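Local structure of MutT/nudix family protein (Enterococcus faecalis, 2FML) at residues L60-R63 with R69-W72; E135-G140 with K144-F149. The protein is of unknown function but probably joins a Nudix hydrolase-like domain to a winged-helix DNA-binding domain, as in NrtR-type transcriptional regulators. One frame throughout, in Å; residues are numbered along the deposited sequence.

Contact 1 of 2, residues L60-R63 with R69-W72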
ATOM      1  N   LEU A  60     -21.674   2.375  -2.743  1.00 51.76           N
ATOM      2  CA  LEU A  60     -21.394   2.696  -4.174  1.00 53.16           C
ATOM      3  C   LEU A  60     -22.146   3.970  -4.501  1.00 53.64           C
ATOM      4  O   LEU A  60     -23.147   4.262  -3.882  1.00 53.15           O
ATOM      5  CB  LEU A  60     -21.868   1.602  -5.138  1.00 51.11           C
ATOM      6  CG  LEU A  60     -21.228   0.225  -5.046  1.00 50.76           C
ATOM      7  CD1 LEU A  60     -21.743  -0.709  -6.145  1.00 53.82           C
ATOM      8  CD2 LEU A  60     -19.661   0.340  -5.124  1.00 50.32           C
ATOM      9  N   ILE A  61     -21.664   4.719  -5.484  1.00 54.40           N
ATOM     10  CA  ILE A  61     -22.381   5.888  -5.955  1.00 55.28           C
ATOM     11  C   ILE A  61     -22.619   5.653  -7.419  1.00 55.31           C
ATOM     12  O   ILE A  61     -21.833   4.959  -8.066  1.00 55.16           O
ATOM     13  CB  ILE A  61     -21.556   7.203  -5.832  1.00 54.93           C
ATOM     14  CG1 ILE A  61     -20.234   7.064  -6.630  1.00 56.69           C
ATOM     15  CG2 ILE A  61     -21.309   7.553  -4.395  1.00 55.87           C
ATOM     16  CD1 ILE A  61     -19.679   8.364  -7.221  1.00 58.48           C
ATOM     17  N   GLN A  62     -23.702   6.252  -7.942  1.00 55.97           N
ATOM     18  CA  GLN A  62     -23.943   6.324  -9.378  1.00 55.37           C
ATOM     19  C   GLN A  62     -23.398   7.654  -9.846  1.00 55.96           C
ATOM     20  O   GLN A  62     -23.865   8.719  -9.429  1.00 55.85           O
ATOM     21  CB  GLN A  62     -25.419   6.190  -9.757  1.00 55.32           C
ATOM     22  CG  GLN A  62     -25.616   6.258 -11.249  1.00 54.46           C
ATOM     23  CD  GLN A  62     -27.033   6.009 -11.703  1.00 56.16           C
ATOM     24  OE1 GLN A  62     -27.281   5.251 -12.672  1.00 55.29           O
ATOM     25  NE2 GLN A  62     -27.967   6.652 -11.049  1.00 53.86           N
ATOM     26  N   ARG A  63     -22.403   7.572 -10.725  1.00 55.97           N
ATOM     27  CA  ARG A  63     -21.729   8.768 -11.237  1.00 56.32           C
ATOM     28  C   ARG A  63     -22.664   9.578 -12.095  1.00 56.84           C
ATOM     29  O   ARG A  63     -23.379   9.046 -12.919  1.00 58.30           O
ATOM     30  CB  ARG A  63     -20.499   8.357 -12.031  1.00 55.66           C
ATOM     31  CG  ARG A  63     -19.477   7.496 -11.178  1.00 54.98           C
ATOM     32  CD  ARG A  63     -18.261   7.161 -12.030  1.00 55.64           C
ATOM     33  NE  ARG A  63     -17.791   8.310 -12.806  1.00 54.25           N
ATOM     34  CZ  ARG A  63     -16.963   9.257 -12.362  1.00 53.40           C
ATOM     35  NH1 ARG A  63     -16.481   9.222 -11.101  1.00 49.17           N
ATOM     36  NH2 ARG A  63     -16.636  10.258 -13.191  1.00 55.88           N
ATOM     37  N   ARG A  69     -20.329   8.114 -16.908  1.00 54.82           N
ATOM     38  CA  ARG A  69     -21.625   8.625 -16.533  1.00 55.52           C
ATOM     39  C   ARG A  69     -22.658   7.511 -16.326  1.00 55.09           C
ATOM     40  O   ARG A  69     -22.821   6.645 -17.175  1.00 54.74           O
ATOM     41  CB  ARG A  69     -22.164   9.576 -17.599  1.00 55.36           C
ATOM     42  CG  ARG A  69     -23.417  10.327 -17.212  1.00 54.70           C
ATOM     43  CD  ARG A  69     -24.082  10.927 -18.465  1.00 58.79           C
ATOM     44  NE  ARG A  69     -23.189  11.882 -19.099  1.00 59.06           N
ATOM     45  CZ  ARG A  69     -23.220  12.296 -20.372  1.00 56.25           C
ATOM     46  NH1 ARG A  69     -24.075  11.809 -21.270  1.00 50.08           N
ATOM     47  NH2 ARG A  69     -22.307  13.197 -20.749  1.00 53.68           N
ATOM     48  N   ASN A  70     -23.356   7.566 -15.191  1.00 55.08           N
ATOM     49  CA  ASN A  70     -24.419   6.621 -14.886  1.00 55.07           C
ATOM     50  C   ASN A  70     -23.965   5.223 -14.456  1.00 54.11           C
ATOM     51  O   ASN A  70     -24.777   4.365 -14.120  1.00 54.53           O
ATOM     52  CB  ASN A  70     -25.435   6.562 -16.057  1.00 54.57           C
ATOM     53  CG  ASN A  70     -26.251   7.856 -16.195  1.00 56.81           C
ATOM     54  OD1 ASN A  70     -26.336   8.660 -15.272  1.00 55.34           O
ATOM     55  ND2 ASN A  70     -26.851   8.053 -17.367  1.00 58.67           N
ATOM     56  N   SER A  71     -22.666   4.986 -14.456  1.00 54.57           N
ATOM     57  CA  SER A  71     -22.138   3.744 -13.953  1.00 54.90           C
ATOM     58  C   SER A  71     -22.069   3.863 -12.412  1.00 55.06           C
ATOM     59  O   SER A  71     -21.932   4.951 -11.893  1.00 54.99           O
ATOM     60  CB  SER A  71     -20.750   3.462 -14.549  1.00 54.37           C
ATOM     61  OG  SER A  71     -20.822   3.192 -15.933  1.00 58.45           O
ATOM     62  N   TRP A  72     -22.129   2.730 -11.723  1.00 55.31           N
ATOM     63  CA  TRP A  72     -21.849   2.655 -10.302  1.00 56.87           C
ATOM     64  C   TRP A  72     -20.341   2.552 -10.071  1.00 56.22           C
ATOM     65  O   TRP A  72     -19.597   2.023 -10.894  1.00 56.48           O
ATOM     66  CB  TRP A  72     -22.625   1.489  -9.625  1.00 57.10           C
ATOM     67  CG  TRP A  72     -24.103   1.640  -9.788  1.00 56.38           C
ATOM     68  CD1 TRP A  72     -24.868   1.136 -10.821  1.00 56.64           C
ATOM     69  CD2 TRP A  72     -25.011   2.376  -8.939  1.00 57.48           C
ATOM     70  NE1 TRP A  72     -26.178   1.510 -10.658  1.00 56.49           N
ATOM     71  CE2 TRP A  72     -26.303   2.248  -9.505  1.00 57.89           C
ATOM     72  CE3 TRP A  72     -24.862   3.117  -7.750  1.00 56.01           C
ATOM     73  CZ2 TRP A  72     -27.442   2.851  -8.930  1.00 59.00           C
ATOM     74  CZ3 TRP A  72     -25.995   3.698  -7.174  1.00 57.43           C
ATOM     75  CH2 TRP A  72     -27.269   3.551  -7.753  1.00 57.98           C
TER
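Trp-72 lays its indole against the backbone and side chain of Gln-62 at the loop end of a beta hairpin in the Nudix fold, where strand 55-63 turns back through a loop into strand 72-78. The two residues form an antiparallel non-hydrogen-bonded pair, with both side chains on the same face of the sheet. Trp-72 CB starts beside the methyl CD1 of Leu-60, 4.2 Å away. With CG anti to the carbonyl carbon (chi1 -59°), the ring swings back over strand 55-63. CE3 then comes 3.3 Å from Gln-62 N and also meets Ile-61 C, while CZ3 and CH2 run on past Gln-62 CB. That CB stands over the face of the six-membered ring, 3.6 Å from its centroid and only 9° off the normal, a clear CH-pi contact. A broad aromatic suits this place because it can cover backbone and methylene together, and on the opposite side of the indole plane from Gln-62 CB lies Phe-149, the two rings meeting edge-to-face. Toward the loop from this pair the hairpin is closed by two backbone bonds, Arg-63 N to Ser-71 O (2.9 Å) and Asn-70 N to Arg-63 O (2.7 Å). Asn-70 makes the turn with a positive phi of 76°, a conformation that asparagine tolerates better than most residues. The guanidinium of Arg-63 is engaged within the turn, through NE to Pro-67 O, whereas that of Arg-69 reaches Ala-18 of the second subunit. Nearer the backbone, the aliphatic CG of Arg-63 rests 3.6 Å from Ser-71 O.

Contact 2 of 2, residues E135-G140 with K144-F149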
ATOM      1  N   GLU A 135     -24.292   4.096   8.140  1.00 61.53           N
ATOM      2  CA  GLU A 135     -24.712   5.496   8.362  1.00 61.69           C
ATOM      3  C   GLU A 135     -25.766   5.912   7.360  1.00 60.81           C
ATOM      4  O   GLU A 135     -25.844   5.318   6.279  1.00 60.66           O
ATOM      5  CB  GLU A 135     -23.545   6.473   8.242  1.00 62.12           C
ATOM      6  CG  GLU A 135     -22.218   5.973   8.710  1.00 66.17           C
ATOM      7  CD  GLU A 135     -21.773   6.581   9.994  1.00 73.10           C
ATOM      8  OE1 GLU A 135     -20.791   7.360   9.949  1.00 75.59           O
ATOM      9  OE2 GLU A 135     -22.393   6.286  11.037  1.00 75.94           O
ATOM     10  N   PRO A 136     -26.595   6.917   7.722  1.00 60.03           N
ATOM     11  CA  PRO A 136     -27.387   7.654   6.730  1.00 59.61           C
ATOM     12  C   PRO A 136     -26.476   8.332   5.688  1.00 58.92           C
ATOM     13  O   PRO A 136     -25.349   8.769   5.979  1.00 58.68           O
ATOM     14  CB  PRO A 136     -28.143   8.710   7.561  1.00 59.41           C
ATOM     15  CG  PRO A 136     -27.383   8.822   8.804  1.00 60.53           C
ATOM     16  CD  PRO A 136     -26.834   7.429   9.080  1.00 60.85           C
ATOM     17  N   LEU A 137     -26.963   8.387   4.466  1.00 58.16           N
ATOM     18  CA  LEU A 137     -26.115   8.755   3.350  1.00 57.38           C
ATOM     19  C   LEU A 137     -26.751   9.992   2.725  1.00 57.52           C
ATOM     20  O   LEU A 137     -27.951  10.045   2.634  1.00 57.72           O
ATOM     21  CB  LEU A 137     -26.082   7.584   2.353  1.00 55.46           C
ATOM     22  CG  LEU A 137     -25.581   6.235   2.847  1.00 52.50           C
ATOM     23  CD1 LEU A 137     -25.566   5.206   1.690  1.00 45.83           C
ATOM     24  CD2 LEU A 137     -24.171   6.370   3.466  1.00 44.23           C
ATOM     25  N   ILE A 138     -25.958  10.986   2.326  1.00 58.39           N
ATOM     26  CA  ILE A 138     -26.452  12.048   1.424  1.00 59.20           C
ATOM     27  C   ILE A 138     -25.523  12.302   0.229  1.00 59.40           C
ATOM     28  O   ILE A 138     -24.336  12.585   0.387  1.00 59.89           O
ATOM     29  CB  ILE A 138     -26.880  13.346   2.153  1.00 58.89           C
ATOM     30  CG1 ILE A 138     -25.877  13.703   3.248  1.00 59.37           C
ATOM     31  CG2 ILE A 138     -28.315  13.168   2.742  1.00 60.50           C
ATOM     32  CD1 ILE A 138     -26.500  14.203   4.575  1.00 56.18           C
ATOM     33  N   ALA A 139     -26.082  12.176  -0.966  1.00 59.40           N
ATOM     34  CA  ALA A 139     -25.342  12.385  -2.181  1.00 60.64           C
ATOM     35  C   ALA A 139     -24.679  13.771  -2.239  1.00 61.31           C
ATOM     36  O   ALA A 139     -25.233  14.766  -1.771  1.00 61.87           O
ATOM     37  CB  ALA A 139     -26.266  12.161  -3.390  1.00 60.99           C
ATOM     38  N   GLY A 140     -23.476  13.831  -2.780  1.00 61.53           N
ATOM     39  CA  GLY A 140     -22.897  15.110  -3.130  1.00 62.01           C
ATOM     40  C   GLY A 140     -23.392  15.370  -4.535  1.00 63.09           C
ATOM     41  O   GLY A 140     -24.148  14.561  -5.098  1.00 62.80           O
ATOM     42  N   LYS A 144     -25.389  10.750  -8.435  1.00 62.53           N
ATOM     43  CA  LYS A 144     -26.822  10.703  -8.793  1.00 62.61           C
ATOM     44  C   LYS A 144     -27.572   9.872  -7.761  1.00 61.63           C
ATOM     45  O   LYS A 144     -28.740  10.057  -7.519  1.00 61.91           O
ATOM     46  CB  LYS A 144     -27.006  10.028 -10.157  1.00 62.83           C
ATOM     47  CG  LYS A 144     -27.468  10.897 -11.285  1.00 64.22           C
ATOM     48  CD  LYS A 144     -27.800  10.020 -12.495  1.00 66.61           C
ATOM     49  CE  LYS A 144     -29.288   9.728 -12.637  1.00 67.87           C
ATOM     50  NZ  LYS A 144     -29.604   9.352 -14.057  1.00 67.63           N
ATOM     51  N   GLU A 145     -26.885   8.903  -7.197  1.00 60.92           N
ATOM     52  CA  GLU A 145     -27.414   8.092  -6.118  1.00 60.07           C
ATOM     53  C   GLU A 145     -26.232   7.610  -5.312  1.00 58.80           C
ATOM     54  O   GLU A 145     -25.094   7.563  -5.805  1.00 58.88           O
ATOM     55  CB  GLU A 145     -28.103   6.854  -6.645  1.00 60.20           C
ATOM     56  CG  GLU A 145     -29.159   7.088  -7.657  1.00 62.81           C
ATOM     57  CD  GLU A 145     -30.254   6.107  -7.465  1.00 66.98           C
ATOM     58  OE1 GLU A 145     -30.149   4.997  -8.052  1.00 68.63           O
ATOM     59  OE2 GLU A 145     -31.191   6.438  -6.696  1.00 65.91           O
ATOM     60  N   VAL A 146     -26.523   7.266  -4.074  1.00 57.02           N
ATOM     61  CA  VAL A 146     -25.536   6.745  -3.142  1.00 56.60           C
ATOM     62  C   VAL A 146     -26.279   5.710  -2.289  1.00 54.74           C
ATOM     63  O   VAL A 146     -27.331   5.984  -1.736  1.00 52.28           O
ATOM     64  CB  VAL A 146     -24.789   7.869  -2.284  1.00 56.36           C
ATOM     65  CG1 VAL A 146     -25.720   8.543  -1.292  1.00 56.09           C
ATOM     66  CG2 VAL A 146     -23.604   7.250  -1.557  1.00 57.49           C
ATOM     67  N   HIS A 147     -25.742   4.503  -2.228  1.00 53.46           N
ATOM     68  CA  HIS A 147     -26.471   3.425  -1.554  1.00 52.60           C
ATOM     69  C   HIS A 147     -25.483   2.494  -0.942  1.00 52.79           C
ATOM     70  O   HIS A 147     -24.368   2.303  -1.457  1.00 53.27           O
ATOM     71  CB  HIS A 147     -27.309   2.610  -2.538  1.00 51.48           C
ATOM     72  CG  HIS A 147     -28.395   3.375  -3.225  1.00 52.23           C
ATOM     73  ND1 HIS A 147     -28.460   3.507  -4.604  1.00 53.61           N
ATOM     74  CD2 HIS A 147     -29.482   4.025  -2.730  1.00 51.26           C
ATOM     75  CE1 HIS A 147     -29.543   4.207  -4.921  1.00 52.53           C
ATOM     76  NE2 HIS A 147     -30.164   4.550  -3.805  1.00 53.06           N
ATOM     77  N   TRP A 148     -25.931   1.846   0.120  1.00 53.44           N
ATOM     78  CA  TRP A 148     -25.266   0.687   0.681  1.00 52.74           C
ATOM     79  C   TRP A 148     -25.732  -0.504  -0.141  1.00 53.13           C
ATOM     80  O   TRP A 148     -26.888  -0.898  -0.064  1.00 54.09           O
ATOM     81  CB  TRP A 148     -25.708   0.509   2.157  1.00 51.79           C
ATOM     82  CG  TRP A 148     -25.038   1.461   3.114  1.00 51.08           C
ATOM     83  CD1 TRP A 148     -25.625   2.512   3.823  1.00 50.95           C
ATOM     84  CD2 TRP A 148     -23.654   1.448   3.498  1.00 52.20           C
ATOM     85  NE1 TRP A 148     -24.674   3.149   4.577  1.00 50.98           N
ATOM     86  CE2 TRP A 148     -23.465   2.505   4.416  1.00 49.97           C
ATOM     87  CE3 TRP A 148     -22.548   0.645   3.141  1.00 52.46           C
ATOM     88  CZ2 TRP A 148     -22.228   2.778   4.984  1.00 49.93           C
ATOM     89  CZ3 TRP A 148     -21.319   0.907   3.719  1.00 52.56           C
ATOM     90  CH2 TRP A 148     -21.184   1.962   4.667  1.00 51.80           C
ATOM     91  N   PHE A 149     -24.835  -1.077  -0.936  1.00 54.28           N
ATOM     92  CA  PHE A 149     -25.133  -2.269  -1.702  1.00 54.57           C
ATOM     93  C   PHE A 149     -24.938  -3.494  -0.828  1.00 55.43           C
ATOM     94  O   PHE A 149     -23.966  -3.610  -0.097  1.00 55.74           O
ATOM     95  CB  PHE A 149     -24.220  -2.361  -2.937  1.00 53.56           C
ATOM     96  CG  PHE A 149     -24.758  -1.624  -4.162  1.00 51.85           C
ATOM     97  CD1 PHE A 149     -24.970  -0.243  -4.134  1.00 47.35           C
ATOM     98  CD2 PHE A 149     -24.979  -2.321  -5.369  1.00 51.70           C
ATOM     99  CE1 PHE A 149     -25.476   0.427  -5.244  1.00 47.72           C
ATOM    100  CE2 PHE A 149     -25.466  -1.658  -6.529  1.00 46.39           C
ATOM    101  CZ  PHE A 149     -25.739  -0.292  -6.442  1.00 49.95           C
TER
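Leu-137 drops its side chain between Val-146 and Trp-148, two residues that project from the same face of strand 143-154 of the Nudix fold. Segment 135-140 is an irregular connection leading into that strand, and it lies over the strand as a lid, joined to it by side chains instead of sheet hydrogen bonds. The fit is an interlocking one. Leucine, with a narrow stem and a forked end, is a good wedge: its CB lies 3.8 Å from Val-146 CG1, and its fork opens against the pyrrole part of the indole. There CD1 approaches Trp-148 CD1 at 3.4 Å and CD2 approaches NE1 of the same ring at 3.4 Å, the two side chains crossing at about a right angle. In return, Val-146 supplies a bump to the lid. Its CG1, set between the backbone N and the carbonyl carbon (chi1 69°), enters the hollow between Leu-137 and Ala-139, 3.7 Å from Ala-139 N. The small methyl of Ala-139 forms the other wall, its CB 4.2 Å from this CG1. Behind the lid, Ile-138 and Gly-140 bond through their backbones to Thr-97 and Glu-96 at the end of helix 85-97, while Trp-148 also leans on Leu-46 and Cys-48 of strand 39-50. The one polar tie across the contact uses the indole edge: Trp-148 NE1 donates to Glu-135 O at 3.0 Å with an angle of 159° at the hydrogen, and the acceptor lies only 4° out of the ring plane.

Contacts 1 and 2 share one sheet, in which strands 55-63 and 143-154 are antiparallel neighbours, and their centres lie about 11 Å apart. Gln-62 belongs to the first and bonds through its backbone to Lys-144 and Glu-145 of the second, so one residue borders both. Contact 1 is partly buried and joins a strand to the returning arm of its own hairpin, combining backbone bonds with an aromatic cover. Contact 2 lies at the surface, where a loop meets a strand through interlocking apolar groups and a single hydrogen bond from a side chain to a backbone carbonyl. Each relies on a tryptophan, but Trp-72 is buried, with CH2 3.4 Å from His-147 ND1, whereas Trp-148 remains partly exposed.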